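Local coordinates for protein short-chain dehydrogenase/reductase SDR (Burkholderia phymatum, PDB 5IG2) that binds NAD and, like other short-chain dehydrogenases/reductases, probably catalyses oxidation or reduction at CH-OH groups of its substrates, at residues 66-71 with 79-84; 94-99 with 251-256; 120-125 with 162-167; 155-160 with 271-276. One frame throughout, in Å; residues are numbered along the deposited sequence.

Contact 1. Residues 66-71 with 79-84; sequences IGVRTD and QALADA. With NAD (nicotinamide-adenine-dinucleotide), chain F.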
# COMPACT_ATOMS: atom_id res chain seq x y z
N ILE B 66 23.87 -12.65 42.43
CA ILE B 66 24.97 -13.52 42.07
C ILE B 66 24.40 -14.87 41.65
O ILE B 66 23.33 -15.29 42.12
CB ILE B 66 26.01 -13.71 43.20
CG1 ILE B 66 25.37 -14.44 44.40
CG2 ILE B 66 26.61 -12.39 43.60
CD1 ILE B 66 26.37 -14.83 45.47
N GLY B 67 25.10 -15.53 40.73
CA GLY B 67 24.73 -16.86 40.28
C GLY B 67 25.80 -17.86 40.65
O GLY B 67 26.99 -17.63 40.41
N VAL B 68 25.40 -18.99 41.23
CA VAL B 68 26.33 -19.98 41.74
C VAL B 68 25.89 -21.34 41.22
O VAL B 68 24.86 -21.87 41.66
CB VAL B 68 26.38 -20.00 43.28
CG1 VAL B 68 27.39 -21.06 43.77
CG2 VAL B 68 26.71 -18.61 43.83
N ARG B 69 26.66 -21.91 40.29
CA ARG B 69 26.37 -23.26 39.83
C ARG B 69 26.39 -24.21 41.02
O ARG B 69 27.37 -24.28 41.76
CB ARG B 69 27.38 -23.69 38.77
CG ARG B 69 27.05 -25.04 38.16
CD ARG B 69 28.21 -25.60 37.36
NE ARG B 69 27.73 -26.45 36.27
CZ ARG B 69 27.47 -27.74 36.39
NH1 ARG B 69 27.63 -28.35 37.56
NH2 ARG B 69 27.03 -28.43 35.34
N THR B 70 25.29 -24.94 41.20
CA THR B 70 25.08 -25.76 42.39
C THR B 70 24.31 -27.01 42.00
O THR B 70 23.28 -26.91 41.35
CB THR B 70 24.30 -25.00 43.46
OG1 THR B 70 24.98 -23.78 43.79
CG2 THR B 70 24.13 -25.84 44.72
N ASP B 71 24.82 -28.17 42.40
CA ASP B 71 24.08 -29.43 42.32
C ASP B 71 23.47 -29.64 43.71
O ASP B 71 24.18 -30.01 44.65
CB ASP B 71 25.01 -30.57 41.89
CG ASP B 71 24.34 -31.94 41.94
OD1 ASP B 71 23.11 -32.04 42.12
OD2 ASP B 71 25.08 -32.94 41.80
N GLN B 79 26.17 -26.38 50.96
CA GLN B 79 26.93 -25.61 51.94
C GLN B 79 27.73 -24.50 51.27
O GLN B 79 27.81 -23.38 51.80
CB GLN B 79 27.86 -26.54 52.73
CG GLN B 79 28.66 -25.82 53.81
CD GLN B 79 27.79 -25.26 54.93
OE1 GLN B 79 27.11 -26.01 55.63
NE2 GLN B 79 27.82 -23.94 55.10
N ALA B 80 28.31 -24.77 50.11
CA ALA B 80 29.07 -23.75 49.39
C ALA B 80 28.16 -22.61 48.94
O ALA B 80 28.58 -21.45 48.91
CB ALA B 80 29.80 -24.36 48.20
N LEU B 81 26.91 -22.93 48.60
CA LEU B 81 25.94 -21.92 48.21
C LEU B 81 25.62 -20.98 49.37
O LEU B 81 25.53 -19.76 49.18
CB LEU B 81 24.67 -22.60 47.68
CG LEU B 81 23.51 -21.68 47.29
CD1 LEU B 81 23.90 -20.81 46.10
CD2 LEU B 81 22.25 -22.49 47.02
N ALA B 82 25.43 -21.53 50.57
CA ALA B 82 25.23 -20.69 51.75
C ALA B 82 26.45 -19.81 51.99
O ALA B 82 26.31 -18.62 52.29
CB ALA B 82 24.94 -21.54 52.98
N ASP B 83 27.66 -20.38 51.86
CA ASP B 83 28.87 -19.59 52.06
C ASP B 83 28.97 -18.44 51.07
O ASP B 83 29.36 -17.33 51.43
CB ASP B 83 30.11 -20.48 51.95
CG ASP B 83 30.15 -21.60 52.99
OD1 ASP B 83 29.41 -21.53 54.00
OD2 ASP B 83 30.95 -22.54 52.80
N ALA B 84 28.62 -18.69 49.81
CA ALA B 84 28.62 -17.62 48.82
C ALA B 84 27.56 -16.57 49.13
O ALA B 84 27.79 -15.36 48.97
CB ALA B 84 28.42 -18.20 47.42
PA NAD F . 12.28 -26.31 35.24
O1A NAD F . 12.91 -27.43 34.50
O2A NAD F . 11.84 -25.15 34.33
O5B NAD F . 13.18 -25.73 36.41
C5B NAD F . 13.83 -26.61 37.35
C4B NAD F . 15.28 -26.22 37.39
O4B NAD F . 15.97 -27.06 38.35
C3B NAD F . 16.04 -26.37 36.05
O3B NAD F . 16.65 -25.14 35.67
C2B NAD F . 17.09 -27.44 36.35
O2B NAD F . 18.32 -27.20 35.67
C1B NAD F . 17.27 -27.28 37.85
N9A NAD F . 17.85 -28.44 38.52
C8A NAD F . 17.58 -29.76 38.27
N7A NAD F . 18.33 -30.59 38.95
C5A NAD F . 19.15 -29.76 39.70
C6A NAD F . 20.18 -30.02 40.61
N6A NAD F . 20.65 -31.25 40.88
N1A NAD F . 20.77 -28.97 41.22
C2A NAD F . 20.36 -27.74 40.91
N3A NAD F . 19.41 -27.36 40.04
C4A NAD F . 18.85 -28.43 39.46
O3 NAD F . 11.01 -26.85 36.03
PN NAD F . 10.06 -26.16 37.12
O1N NAD F . 10.34 -24.70 37.19
O2N NAD F . 8.68 -26.62 36.82
O5D NAD F . 10.59 -26.90 38.42
C5D NAD F . 10.63 -26.23 39.70
C4D NAD F . 9.94 -27.11 40.71
O4D NAD F . 8.51 -27.11 40.49
C3D NAD F . 10.37 -28.58 40.72
O3D NAD F . 10.55 -29.02 42.06
C2D NAD F . 9.16 -29.29 40.09
O2D NAD F . 9.08 -30.64 40.54
C1D NAD F . 8.05 -28.42 40.65
N1N NAD F . 6.67 -28.53 39.97
C2N NAD F . 6.56 -28.23 38.66
C3N NAD F . 5.33 -28.28 38.03
C7N NAD F . 5.10 -27.81 36.63
O7N NAD F . 4.09 -28.19 36.02
N7N NAD F . 6.06 -27.10 36.05
C4N NAD F . 4.22 -28.65 38.78
C5N NAD F . 4.36 -28.94 40.13
C6N NAD F . 5.60 -28.88 40.71
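Val68 and Leu81 meet inside the beta-alpha-beta crossover of a Rossmann fold, where strand 65-69 lies against helix 75-89 just before the chain turns into the adenine pocket of NAD. The strand and helix run nearly antiparallel, at 162°, as expected when a strand is followed by the helix that carries the chain back. Leu81 supplies most of the contact from the helix side. With CG anti to its backbone N (chi1 177°), it brings CD1 to 3.8 Å from Val68 CB and 3.9 Å from Thr70 OG1, crossing the threonine side chain at about a right angle. One turn on, the small Ala84 suits a close approach: its CB lies 4.0 Å from Val68 CG2, while Ile66 CD1 comes within 3.8 Å of Ala84 O. Thr70 can face this apolar layer because OG1 is satisfied by Val68 O at 2.9 Å, approaching from above the carbonyl plane. Beyond it, Asp71 OD1 accepts a hydrogen bond from NAD N6A at 2.9 Å (N-H...O 154°) and also bonds Ser73 OG; two partners on OD1 thus help hold the carboxylate that reads the adenine amino group. Strand 65-69 is outermost in the parallel sheet of this chain and pairs with strand 40-45, whose Val42 and Ala44 also receive Leu81. Farther round helix 75-89, Ala82 packs on Val132 and Phe133 of helix 112-140.

Contact 2. Residues 94-99 with 251-256; sequences LLFNNA and EAIAER. With NAD (nicotinamide-adenine-dinucleotide), chain F.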
# COMPACT_ATOMS: atom_id res chain seq x y z
N LEU B 94 15.24 -15.51 52.80
CA LEU B 94 14.26 -16.30 52.07
C LEU B 94 14.99 -17.40 51.32
O LEU B 94 15.95 -17.13 50.60
CB LEU B 94 13.48 -15.40 51.10
CG LEU B 94 12.19 -15.88 50.48
CD1 LEU B 94 11.28 -16.50 51.54
CD2 LEU B 94 11.51 -14.70 49.80
N LEU B 95 14.55 -18.64 51.51
CA LEU B 95 15.13 -19.79 50.82
C LEU B 95 14.03 -20.50 50.05
O LEU B 95 13.03 -20.90 50.65
CB LEU B 95 15.81 -20.76 51.79
CG LEU B 95 16.27 -22.08 51.16
CD1 LEU B 95 17.39 -21.85 50.15
CD2 LEU B 95 16.72 -23.07 52.23
N PHE B 96 14.23 -20.68 48.75
CA PHE B 96 13.33 -21.46 47.90
C PHE B 96 14.04 -22.76 47.54
O PHE B 96 14.91 -22.76 46.66
CB PHE B 96 12.94 -20.69 46.63
CG PHE B 96 12.08 -19.48 46.87
CD1 PHE B 96 12.65 -18.25 47.15
CD2 PHE B 96 10.71 -19.56 46.75
CE1 PHE B 96 11.86 -17.14 47.35
CE2 PHE B 96 9.91 -18.45 46.94
CZ PHE B 96 10.49 -17.23 47.24
N ASN B 97 13.68 -23.86 48.20
CA ASN B 97 14.20 -25.19 47.82
C ASN B 97 13.31 -25.70 46.70
O ASN B 97 12.32 -26.41 46.93
CB ASN B 97 14.23 -26.15 49.01
CG ASN B 97 15.21 -25.73 50.10
OD1 ASN B 97 16.40 -25.52 49.86
ND2 ASN B 97 14.71 -25.63 51.33
N ASN B 98 13.66 -25.35 45.48
CA ASN B 98 12.74 -25.41 44.36
C ASN B 98 13.21 -26.29 43.20
O ASN B 98 12.36 -26.82 42.47
CB ASN B 98 12.47 -23.98 43.86
CG ASN B 98 11.76 -23.93 42.52
OD1 ASN B 98 10.55 -24.19 42.43
ND2 ASN B 98 12.50 -23.60 41.47
N ALA B 99 14.52 -26.47 43.01
CA ALA B 99 15.00 -27.37 41.97
C ALA B 99 14.31 -28.72 42.07
O ALA B 99 14.04 -29.23 43.16
CB ALA B 99 16.52 -27.57 42.07
N GLU B 251 2.67 -13.68 47.77
CA GLU B 251 1.52 -13.30 48.58
C GLU B 251 1.38 -14.21 49.80
O GLU B 251 1.12 -13.73 50.91
CB GLU B 251 0.23 -13.32 47.75
CG GLU B 251 0.12 -12.19 46.76
CD GLU B 251 -1.03 -12.35 45.78
OE1 GLU B 251 -1.71 -13.40 45.81
OE2 GLU B 251 -1.26 -11.42 44.98
N ALA B 252 1.57 -15.52 49.61
CA ALA B 252 1.47 -16.44 50.74
C ALA B 252 2.58 -16.19 51.76
O ALA B 252 2.33 -16.19 52.97
CB ALA B 252 1.51 -17.89 50.25
N ILE B 253 3.82 -15.98 51.28
CA ILE B 253 4.92 -15.68 52.19
C ILE B 253 4.61 -14.44 53.01
O ILE B 253 4.85 -14.40 54.22
CB ILE B 253 6.24 -15.49 51.41
CG1 ILE B 253 6.64 -16.75 50.64
CG2 ILE B 253 7.35 -15.06 52.36
CD1 ILE B 253 7.78 -16.48 49.66
N ALA B 254 4.08 -13.40 52.35
CA ALA B 254 3.79 -12.14 53.02
C ALA B 254 2.91 -12.36 54.25
O ALA B 254 3.11 -11.73 55.29
CB ALA B 254 3.13 -11.18 52.04
N GLU B 255 1.92 -13.25 54.14
CA GLU B 255 1.03 -13.57 55.24
C GLU B 255 1.45 -14.83 55.98
O GLU B 255 0.71 -15.31 56.86
CB GLU B 255 -0.41 -13.69 54.73
CG GLU B 255 -0.58 -14.64 53.57
CD GLU B 255 -1.99 -14.60 52.99
OE1 GLU B 255 -2.79 -15.54 53.26
OE2 GLU B 255 -2.29 -13.63 52.26
N ARG B 256 2.62 -15.37 55.65
CA ARG B 256 3.19 -16.56 56.29
C ARG B 256 2.21 -17.73 56.27
O ARG B 256 2.11 -18.50 57.22
CB ARG B 256 3.65 -16.25 57.71
CG ARG B 256 4.84 -15.27 57.74
CD ARG B 256 5.33 -15.04 59.15
NE ARG B 256 6.46 -14.11 59.21
CZ ARG B 256 6.33 -12.78 59.23
NH1 ARG B 256 5.13 -12.22 59.18
NH2 ARG B 256 7.41 -12.01 59.30
PA NAD F . 12.28 -26.31 35.24
O1A NAD F . 12.91 -27.43 34.50
O2A NAD F . 11.84 -25.15 34.33
O5B NAD F . 13.18 -25.73 36.41
C5B NAD F . 13.83 -26.61 37.35
C4B NAD F . 15.28 -26.22 37.39
O4B NAD F . 15.97 -27.06 38.35
C3B NAD F . 16.04 -26.37 36.05
O3B NAD F . 16.65 -25.14 35.67
C2B NAD F . 17.09 -27.44 36.35
O2B NAD F . 18.32 -27.20 35.67
C1B NAD F . 17.27 -27.28 37.85
N9A NAD F . 17.85 -28.44 38.52
C8A NAD F . 17.58 -29.76 38.27
N7A NAD F . 18.33 -30.59 38.95
C5A NAD F . 19.15 -29.76 39.70
C6A NAD F . 20.18 -30.02 40.61
N6A NAD F . 20.65 -31.25 40.88
N1A NAD F . 20.77 -28.97 41.22
C2A NAD F . 20.36 -27.74 40.91
N3A NAD F . 19.41 -27.36 40.04
C4A NAD F . 18.85 -28.43 39.46
O3 NAD F . 11.01 -26.85 36.03
PN NAD F . 10.06 -26.16 37.12
O1N NAD F . 10.34 -24.70 37.19
O2N NAD F . 8.68 -26.62 36.82
O5D NAD F . 10.59 -26.90 38.42
C5D NAD F . 10.63 -26.23 39.70
C4D NAD F . 9.94 -27.11 40.71
O4D NAD F . 8.51 -27.11 40.49
C3D NAD F . 10.37 -28.58 40.72
O3D NAD F . 10.55 -29.02 42.06
C2D NAD F . 9.16 -29.29 40.09
O2D NAD F . 9.08 -30.64 40.54
C1D NAD F . 8.05 -28.42 40.65
N1N NAD F . 6.67 -28.53 39.97
C2N NAD F . 6.56 -28.23 38.66
C3N NAD F . 5.33 -28.28 38.03
C7N NAD F . 5.10 -27.81 36.63
O7N NAD F . 4.09 -28.19 36.02
N7N NAD F . 6.06 -27.10 36.05
C4N NAD F . 4.22 -28.65 38.78
C5N NAD F . 4.36 -28.94 40.13
C6N NAD F . 5.60 -28.88 40.71
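Ile253 points its CD1 at the side chains of Leu94 and Phe96, which project from the same face of strand 94-97. Leu94 and Ile253 approach tip to tip, Leu94 CD1 lying 4.0 Å from Ile253 CD1; Leu94 has two conformers, so its exact approach is less certain. Phe96 meets the same methyl obliquely, its CZ 3.7 Å away. Its CG stands beside the backbone N (chi1 -68°), and although the side chain does not set out toward the helix, the length of the ring carries CZ across. Isoleucine suits this place because one methyl can touch both side chains at once, and with all three buried and apolar, no polar atom needs a partner. The helix ends just beyond, in a Schellman motif: Arg256, at positive phi, donates its N-H to Ile253 O (2.8 Å), and Arg257 N bonds Ala252 O. At the other end of segment 94-99, an inverse gamma turn centred on Asn97 leads to the cofactor: Asn98 O accepts a hydrogen bond from NAD O3D at 2.9 Å, and Ala99 CB lies 3.5 Å from NAD N3A, small enough to sit against adenine. Strand 94-97 runs between strands 16-20 and 144-149 in the middle of the sheet. Phe96 stacks on Phe30 of helix 25-36, and both Phe96 and Ile253 touch Val147, so helices 25-36 and 242-254 together cover this face of the sheet.

Contact 3. Residues 120-125 with 162-167; sequences GVNVMG and GIYNAS. With NAD (nicotinamide-adenine-dinucleotide), chain F; ACT (acetate ion), chain G.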
# COMPACT_ATOMS: atom_id res chain seq x y z
N GLY B 120 17.48 -37.74 44.86
CA GLY B 120 18.62 -36.91 45.17
C GLY B 120 18.33 -35.43 44.99
O GLY B 120 18.74 -34.60 45.81
N VAL B 121 17.62 -35.08 43.92
CA VAL B 121 17.29 -33.67 43.72
C VAL B 121 16.08 -33.28 44.55
O VAL B 121 16.13 -32.30 45.32
CB VAL B 121 17.04 -33.38 42.23
CG1 VAL B 121 16.78 -31.87 42.03
CG2 VAL B 121 18.22 -33.88 41.37
N ASN B 122 14.99 -34.03 44.41
CA ASN B 122 13.69 -33.60 44.93
C ASN B 122 13.58 -33.72 46.44
O ASN B 122 12.88 -32.92 47.06
CB ASN B 122 12.57 -34.42 44.28
CG ASN B 122 12.40 -34.12 42.81
OD1 ASN B 122 13.23 -33.47 42.19
ND2 ASN B 122 11.29 -34.61 42.23
N VAL B 123 14.25 -34.70 47.04
CA VAL B 123 14.19 -34.86 48.48
C VAL B 123 15.49 -34.37 49.12
O VAL B 123 15.48 -33.46 49.96
CB VAL B 123 13.90 -36.31 48.87
CG1 VAL B 123 13.96 -36.47 50.40
CG2 VAL B 123 12.53 -36.73 48.32
N MET B 124 16.62 -34.97 48.73
CA MET B 124 17.89 -34.61 49.36
C MET B 124 18.25 -33.15 49.13
O MET B 124 18.84 -32.51 50.01
CB MET B 124 19.00 -35.53 48.86
CG MET B 124 18.78 -36.98 49.28
SD MET B 124 18.47 -37.14 51.07
CE MET B 124 17.59 -38.70 51.12
N GLY B 125 17.93 -32.60 47.96
CA GLY B 125 18.19 -31.18 47.73
C GLY B 125 17.45 -30.30 48.72
O GLY B 125 18.02 -29.36 49.28
N GLY B 162 5.15 -42.66 39.85
CA GLY B 162 5.32 -43.04 41.25
C GLY B 162 6.59 -42.55 41.91
O GLY B 162 6.59 -42.26 43.11
N ILE B 163 7.70 -42.49 41.16
CA ILE B 163 8.94 -42.01 41.76
C ILE B 163 8.83 -40.53 42.08
O ILE B 163 9.20 -40.07 43.17
CB ILE B 163 10.14 -42.29 40.84
CG1 ILE B 163 10.38 -43.79 40.70
CG2 ILE B 163 11.40 -41.65 41.41
CD1 ILE B 163 11.53 -44.12 39.76
N TYR B 164 8.30 -39.77 41.13
CA TYR B 164 8.08 -38.34 41.33
C TYR B 164 7.05 -38.10 42.43
O TYR B 164 7.28 -37.29 43.33
CB TYR B 164 7.63 -37.73 40.00
CG TYR B 164 7.43 -36.23 40.02
CD1 TYR B 164 8.52 -35.36 39.89
CD2 TYR B 164 6.15 -35.68 40.11
CE1 TYR B 164 8.35 -33.98 39.87
CE2 TYR B 164 5.96 -34.29 40.09
CZ TYR B 164 7.06 -33.45 39.97
OH TYR B 164 6.87 -32.09 39.96
N ASN B 165 5.92 -38.81 42.37
CA ASN B 165 4.90 -38.70 43.42
C ASN B 165 5.51 -38.92 44.79
O ASN B 165 5.33 -38.12 45.71
CB ASN B 165 3.78 -39.72 43.20
CG ASN B 165 3.03 -39.52 41.89
OD1 ASN B 165 3.10 -38.45 41.28
ND2 ASN B 165 2.28 -40.56 41.47
N ALA B 166 6.25 -40.03 44.94
CA ALA B 166 6.82 -40.39 46.23
C ALA B 166 7.74 -39.29 46.75
O ALA B 166 7.69 -38.92 47.93
CB ALA B 166 7.56 -41.72 46.13
N SER B 167 8.57 -38.73 45.86
CA SER B 167 9.49 -37.68 46.29
C SER B 167 8.72 -36.44 46.74
O SER B 167 9.11 -35.78 47.71
CB SER B 167 10.48 -37.34 45.16
OG SER B 167 9.87 -36.68 44.07
PA NAD F . 12.28 -26.31 35.24
O1A NAD F . 12.91 -27.43 34.50
O2A NAD F . 11.84 -25.15 34.33
O5B NAD F . 13.18 -25.73 36.41
C5B NAD F . 13.83 -26.61 37.35
C4B NAD F . 15.28 -26.22 37.39
O4B NAD F . 15.97 -27.06 38.35
C3B NAD F . 16.04 -26.37 36.05
O3B NAD F . 16.65 -25.14 35.67
C2B NAD F . 17.09 -27.44 36.35
O2B NAD F . 18.32 -27.20 35.67
C1B NAD F . 17.27 -27.28 37.85
N9A NAD F . 17.85 -28.44 38.52
C8A NAD F . 17.58 -29.76 38.27
N7A NAD F . 18.33 -30.59 38.95
C5A NAD F . 19.15 -29.76 39.70
C6A NAD F . 20.18 -30.02 40.61
N6A NAD F . 20.65 -31.25 40.88
N1A NAD F . 20.77 -28.97 41.22
C2A NAD F . 20.36 -27.74 40.91
N3A NAD F . 19.41 -27.36 40.04
C4A NAD F . 18.85 -28.43 39.46
O3 NAD F . 11.01 -26.85 36.03
PN NAD F . 10.06 -26.16 37.12
O1N NAD F . 10.34 -24.70 37.19
O2N NAD F . 8.68 -26.62 36.82
O5D NAD F . 10.59 -26.90 38.42
C5D NAD F . 10.63 -26.23 39.70
C4D NAD F . 9.94 -27.11 40.71
O4D NAD F . 8.51 -27.11 40.49
C3D NAD F . 10.37 -28.58 40.72
O3D NAD F . 10.55 -29.02 42.06
C2D NAD F . 9.16 -29.29 40.09
O2D NAD F . 9.08 -30.64 40.54
C1D NAD F . 8.05 -28.42 40.65
N1N NAD F . 6.67 -28.53 39.97
C2N NAD F . 6.56 -28.23 38.66
C3N NAD F . 5.33 -28.28 38.03
C7N NAD F . 5.10 -27.81 36.63
O7N NAD F . 4.09 -28.19 36.02
N7N NAD F . 6.06 -27.10 36.05
C4N NAD F . 4.22 -28.65 38.78
C5N NAD F . 4.36 -28.94 40.13
C6N NAD F . 5.60 -28.88 40.71
C ACT G . 3.82 -31.93 38.29
O ACT G . 2.58 -32.08 38.25
OXT ACT G . 4.34 -31.84 39.43
CH3 ACT G . 4.67 -31.84 37.05
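Tyr164 is the first residue of 162-167 to touch helix 120-125, its CD1 lying 3.7 Å from Asn122 ND2, with the amide and ring planes 78° apart. CG is anti to the backbone N (chi1 -177°), which carries the phenol past Asn122 to the cofactor. There OH is hydrogen-bonded to NAD O2D at 2.7 Å and to acetate OXT at 2.6 Å, both partners lying at the ring edge near its plane. Asn165 bonds through ND2 to Pro158 O and to Thr177 OG1 of the second subunit. Ser167 then makes the one hydrogen bond between the two segments: its OG accepts from Asn122 ND2 at 3.1 Å (N-H...O 159°), nearly in the amide plane, and itself donates a hydrogen bond to Tyr164 O at 2.8 Å. Serine is short enough for this, and Ser167 CB also meets CG2 of the beta-branched Val123 at 3.8 Å, between two nearly parallel helices. Asn122 OD1 accepts a hydrogen bond from Val101 N, so both ends of its amide are held, at a wider pi-type turn spanning 120-124. Asn122, Ser151, Tyr164 and Lys168 match the Asn-Ser-Tyr-Lys tetrad that is catalytic in relatives. The acetate, probably from the crystallisation liquor, bonds Ser151 and lies where a substrate would be expected to bind. The chemistry is consistent with Asn122 and Ser167 helping to hold the turn that presents Tyr164.

Contact 4. Residues 155-160 with 271-276; sequences LLSPPS and RLRHED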
# COMPACT_ATOMS: atom_id res chain seq x y z
N LEU B 155 0.24 -34.50 46.85
CA LEU B 155 -1.06 -34.63 47.49
C LEU B 155 -1.91 -35.72 46.85
O LEU B 155 -2.91 -36.12 47.44
CB LEU B 155 -1.83 -33.30 47.43
CG LEU B 155 -1.12 -32.06 47.95
CD1 LEU B 155 -1.93 -30.80 47.61
CD2 LEU B 155 -0.88 -32.17 49.45
N LEU B 156 -1.53 -36.19 45.66
CA LEU B 156 -2.22 -37.21 44.88
C LEU B 156 -1.20 -38.27 44.48
O LEU B 156 0.00 -38.10 44.67
CB LEU B 156 -2.83 -36.62 43.60
CG LEU B 156 -3.85 -35.51 43.77
CD1 LEU B 156 -4.14 -34.88 42.43
CD2 LEU B 156 -5.11 -36.10 44.34
N SER B 157 -1.69 -39.35 43.89
CA SER B 157 -0.82 -40.41 43.37
C SER B 157 -1.27 -40.78 41.96
O SER B 157 -1.83 -41.86 41.72
CB SER B 157 -0.80 -41.62 44.30
OG SER B 157 -0.37 -41.21 45.59
N PRO B 158 -1.02 -39.89 40.99
CA PRO B 158 -1.40 -40.19 39.60
C PRO B 158 -0.58 -41.34 39.04
O PRO B 158 0.61 -41.50 39.38
CB PRO B 158 -1.09 -38.88 38.85
CG PRO B 158 -0.72 -37.87 39.91
CD PRO B 158 -0.32 -38.61 41.13
N PRO B 159 -1.15 -42.14 38.14
CA PRO B 159 -0.43 -43.31 37.62
C PRO B 159 0.79 -42.94 36.77
O PRO B 159 0.86 -41.87 36.17
CB PRO B 159 -1.49 -44.04 36.79
CG PRO B 159 -2.55 -43.04 36.53
CD PRO B 159 -2.54 -42.09 37.68
N SER B 160 1.76 -43.87 36.76
CA SER B 160 2.97 -43.80 35.95
C SER B 160 3.90 -42.66 36.33
O SER B 160 4.74 -42.24 35.52
CB SER B 160 2.62 -43.73 34.46
OG SER B 160 2.31 -45.02 33.96
N ARG B 271 -9.65 -34.33 47.56
CA ARG B 271 -10.68 -34.81 48.47
C ARG B 271 -10.99 -36.29 48.22
O ARG B 271 -11.21 -37.06 49.16
CB ARG B 271 -11.93 -33.94 48.33
CG ARG B 271 -13.09 -34.35 49.22
CD ARG B 271 -12.88 -33.94 50.69
NE ARG B 271 -13.60 -34.80 51.63
CZ ARG B 271 -13.02 -35.53 52.58
NH1 ARG B 271 -11.71 -35.50 52.75
NH2 ARG B 271 -13.76 -36.29 53.38
N LEU B 272 -10.97 -36.71 46.94
CA LEU B 272 -11.25 -38.10 46.61
C LEU B 272 -10.22 -39.04 47.23
O LEU B 272 -10.57 -40.06 47.83
CB LEU B 272 -11.29 -38.27 45.08
CG LEU B 272 -11.68 -39.64 44.53
CD1 LEU B 272 -13.13 -39.97 44.87
CD2 LEU B 272 -11.44 -39.71 43.04
N ARG B 273 -8.94 -38.70 47.10
CA ARG B 273 -7.89 -39.49 47.74
C ARG B 273 -8.04 -39.50 49.25
O ARG B 273 -7.88 -40.55 49.90
CB ARG B 273 -6.51 -38.94 47.35
CG ARG B 273 -5.37 -39.62 48.08
CD ARG B 273 -3.97 -39.22 47.57
NE ARG B 273 -2.99 -39.96 48.36
CZ ARG B 273 -2.49 -39.56 49.53
NH1 ARG B 273 -2.82 -38.37 50.03
NH2 ARG B 273 -1.66 -40.35 50.19
N HIS B 274 -8.33 -38.34 49.85
CA HIS B 274 -8.47 -38.29 51.30
C HIS B 274 -9.62 -39.18 51.77
O HIS B 274 -9.52 -39.86 52.80
CB HIS B 274 -8.67 -36.85 51.77
CG HIS B 274 -7.43 -36.01 51.65
ND1 HIS B 274 -7.43 -34.64 51.81
CD2 HIS B 274 -6.14 -36.36 51.40
CE1 HIS B 274 -6.20 -34.18 51.66
NE2 HIS B 274 -5.40 -35.20 51.41
N GLU B 275 -10.72 -39.20 51.01
CA GLU B 275 -11.84 -40.02 51.45
C GLU B 275 -11.57 -41.50 51.20
O GLU B 275 -12.12 -42.35 51.92
CB GLU B 275 -13.14 -39.59 50.77
CG GLU B 275 -14.34 -40.22 51.48
CD GLU B 275 -15.68 -39.83 50.89
OE1 GLU B 275 -15.69 -39.23 49.79
OE2 GLU B 275 -16.70 -40.14 51.53
N ASP B 276 -10.77 -41.84 50.18
CA ASP B 276 -10.30 -43.22 50.05
C ASP B 276 -9.64 -43.65 51.34
O ASP B 276 -9.98 -44.68 51.93
CB ASP B 276 -9.27 -43.36 48.91
CG ASP B 276 -9.87 -43.23 47.51
OD1 ASP B 276 -11.11 -43.31 47.32
OD2 ASP B 276 -9.04 -43.06 46.58
O HOH W 1 -2.89 -35.24 50.63
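Arg273 lies along the backbone of Leu155 and Leu156, and the van der Waals contacts come first. Its chain, extended from CG to NE, brings CD to 3.3 Å from Leu155 O and 3.8 Å from Leu156 CA, while Leu156 CD2 comes within 4.4 Å of Arg273 CB. Arginine suits the place because its methylene arm can rest on a loop while its charged end reaches a carboxylate of the second subunit. There NE forms a salt bridge with Glu176 OE1. Ser157 OG, 4.0 Å from NE, hydrogen-bonds the same oxygen and also Ser173 OG of that subunit, so one carboxylate oxygen gathers both segments. A water supplies the third kind of link, 2.6 Å from His274 NE2 in the ring plane and 3.3 Å from Leu155 O by a weak bond. His274 ND1 in turn bonds Glu278 OE2 of the second subunit, which fixes the ring at both nitrogens. Polar, partly buried and shared between chains, the arrangement is part of the helix-to-helix subunit interface common in SDR oligomers: the loop before helix 162-185 and helix 267-279 face helix 162-185 (Ser173, Glu176) and helix 267-279 (Glu278) of the second subunit.

Overall arrangement
Contacts 1 and 2 are apolar layers on the Rossmann sheet. Contact 2 is buried against a central strand, whereas contact 1, which includes a buried threonine, is partly buried at an outermost strand. Contact 3 is also buried, yet polar, as suits helices beside the nicotinamide ribose. Contact 4, its centre about 20 Å from the centre of the chain, is partly buried and relies on charge shared with the second subunit, which contact 3 touches too. Contacts 1 to 3 all reach NAD; helix 75-89 leads into strand 94-97, and this strand into helix 112-140. Along the chain, contact 3 is nested within the loop closed by contact 2, while contact 4 crosses both. Asn165 and Pro158 bring contacts 3 and 4 together.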